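Local coordinates for protein probable FAD-dependent oxidoreductase PA4991 (Pseudomonas aeruginosa PAO1, PDB 5EZ7) that probably acts as an FAD-dependent oxidoreductase of the DAO family, with one FAD bound per subunit and a physiological substrate that is still unknown, at residues 19-24 with 162-167. Residues are numbered along the deposited sequence; the frame is centred on the assembly and turned at random.
Sequences GLWLNA and RRLAEL
Leu20 and Leu164 meet flank to flank, CB of Leu20 lying 3.9 Å from CB of Leu164 and 4.0 Å from its CD1. In Leu164, CG stands anti to the carbonyl carbon (chi1 -64°), and the two methyls of the fork spread over one flank of the neighbouring helix: CD1 lies against Leu20, while CD2 reaches between Trp21 and Ala24, 4.3 Å from CE3 of Trp21 and also in contact with CB of Ala24. That methyl approaches the indole obliquely. One turn on, CB of Ala24 meets CB of Leu167 at 4.1 Å. The CD2 branch of Leu20 leans along the backbone of the other helix towards Ala165. Helix 17-28 follows the first strand of the Rossmann-type FAD-binding domain, and Gly19 is the last glycine of its GxGxxG sequence; helix 157-168 packs beside it, with the short segment axes 9.0 Å apart and inclined at 38°, the two helices running in roughly the same direction. A water bridges the two backbones, donating to O of Leu20 and to O of Leu164, each 2.8 Å away, and accepting a longer bond from ND2 of Asn23. It gives two carbonyl oxygens, both acceptors, a shared donor. The amide of Asn23 is fixed further by Thr33 at OD1 and Ser171 at ND2. Trp21, directed away from helix 157-168 at its CB, is packed by Trp79, Leu89 and Leu91 and by Pro351 and Ala354 of helix 350-364. Leu20 rests on Leu35 of strand 33-37, its side chain near the FAD site. On the outer side of helix 157-168, Glu166 forms salt bridges with Arg162 and Arg163, and Asp159 pairs with NE of Arg162.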
# COMPACT_ATOMS: atom_id res chain seq x y z
N GLY A 19 1.62 -3.08 7.97
CA GLY A 19 1.26 -3.42 9.34
C GLY A 19 0.05 -4.34 9.45
O GLY A 19 -0.02 -5.20 10.31
N LEU A 20 -0.92 -4.13 8.57
CA LEU A 20 -2.15 -4.89 8.62
C LEU A 20 -1.93 -6.29 8.08
O LEU A 20 -2.52 -7.23 8.56
CB LEU A 20 -3.25 -4.17 7.84
CG LEU A 20 -4.02 -3.02 8.50
CD1 LEU A 20 -4.91 -2.31 7.48
CD2 LEU A 20 -4.89 -3.51 9.67
N TRP A 21 -1.09 -6.41 7.07
CA TRP A 21 -0.85 -7.70 6.45
C TRP A 21 -0.08 -8.50 7.43
O TRP A 21 -0.47 -9.59 7.74
CB TRP A 21 -0.08 -7.57 5.13
CG TRP A 21 0.05 -8.87 4.42
CD1 TRP A 21 0.84 -9.90 4.75
CD2 TRP A 21 -0.69 -9.29 3.26
NE1 TRP A 21 0.65 -10.95 3.88
CE2 TRP A 21 -0.26 -10.58 2.94
CE3 TRP A 21 -1.67 -8.68 2.46
CZ2 TRP A 21 -0.78 -11.29 1.86
CZ3 TRP A 21 -2.17 -9.39 1.38
CH2 TRP A 21 -1.72 -10.68 1.08
N LEU A 22 1.00 -7.93 7.95
CA LEU A 22 1.80 -8.59 8.99
C LEU A 22 0.95 -8.98 10.17
O LEU A 22 1.08 -10.07 10.70
CB LEU A 22 2.91 -7.68 9.49
CG LEU A 22 3.71 -8.13 10.74
CD1 LEU A 22 4.51 -9.40 10.44
CD2 LEU A 22 4.63 -7.00 11.23
N ASN A 23 0.10 -8.07 10.61
CA ASN A 23 -0.76 -8.39 11.75
C ASN A 23 -1.60 -9.63 11.45
O ASN A 23 -1.75 -10.51 12.28
CB ASN A 23 -1.65 -7.20 12.09
CG ASN A 23 -2.39 -7.36 13.41
OD1 ASN A 23 -1.79 -7.70 14.43
ND2 ASN A 23 -3.69 -7.04 13.42
N ALA A 24 -2.15 -9.70 10.25
CA ALA A 24 -3.01 -10.80 9.91
C ALA A 24 -2.24 -12.14 9.86
O ALA A 24 -2.74 -13.15 10.34
CB ALA A 24 -3.68 -10.51 8.58
N ARG A 162 -10.32 -3.03 4.54
CA ARG A 162 -11.50 -3.44 5.32
C ARG A 162 -11.35 -4.91 5.79
O ARG A 162 -11.52 -5.21 6.94
CB ARG A 162 -12.82 -3.23 4.53
CG ARG A 162 -13.99 -4.09 5.06
CD ARG A 162 -15.04 -4.50 4.04
NE ARG A 162 -14.53 -5.30 2.93
CZ ARG A 162 -14.38 -6.63 2.89
NH1 ARG A 162 -14.70 -7.41 3.95
NH2 ARG A 162 -13.90 -7.19 1.77
N ARG A 163 -11.02 -5.81 4.87
CA ARG A 163 -10.80 -7.23 5.19
C ARG A 163 -9.63 -7.50 6.14
O ARG A 163 -9.74 -8.28 7.07
CB ARG A 163 -10.59 -8.02 3.90
CG ARG A 163 -10.52 -9.54 4.08
CD ARG A 163 -11.64 -10.11 4.94
NE ARG A 163 -11.48 -11.55 5.11
CZ ARG A 163 -12.14 -12.32 5.99
NH1 ARG A 163 -13.04 -11.79 6.83
NH2 ARG A 163 -11.90 -13.63 6.04
N LEU A 164 -8.51 -6.83 5.91
CA LEU A 164 -7.39 -6.97 6.82
C LEU A 164 -7.72 -6.43 8.20
O LEU A 164 -7.21 -6.93 9.19
CB LEU A 164 -6.14 -6.30 6.30
CG LEU A 164 -5.55 -6.87 5.02
CD1 LEU A 164 -4.51 -5.93 4.46
CD2 LEU A 164 -4.89 -8.20 5.22
N ALA A 165 -8.59 -5.43 8.27
CA ALA A 165 -9.05 -4.93 9.56
C ALA A 165 -9.97 -5.92 10.22
O ALA A 165 -9.90 -6.07 11.41
CB ALA A 165 -9.73 -3.59 9.41
N GLU A 166 -10.83 -6.59 9.46
CA GLU A 166 -11.62 -7.71 10.01
C GLU A 166 -10.72 -8.80 10.59
O GLU A 166 -10.93 -9.28 11.71
CB GLU A 166 -12.55 -8.31 8.94
CG GLU A 166 -13.88 -7.56 8.78
CD GLU A 166 -14.64 -7.81 7.47
OE1 GLU A 166 -14.20 -8.64 6.63
OE2 GLU A 166 -15.69 -7.13 7.28
N LEU A 167 -9.71 -9.20 9.81
CA LEU A 167 -8.73 -10.23 10.26
C LEU A 167 -7.92 -9.84 11.49
O LEU A 167 -7.37 -10.70 12.15
CB LEU A 167 -7.77 -10.59 9.12
CG LEU A 167 -8.44 -11.34 7.96
CD1 LEU A 167 -7.46 -11.50 6.82
CD2 LEU A 167 -8.96 -12.69 8.40
O HOH W 1 -4.72 -7.21 10.34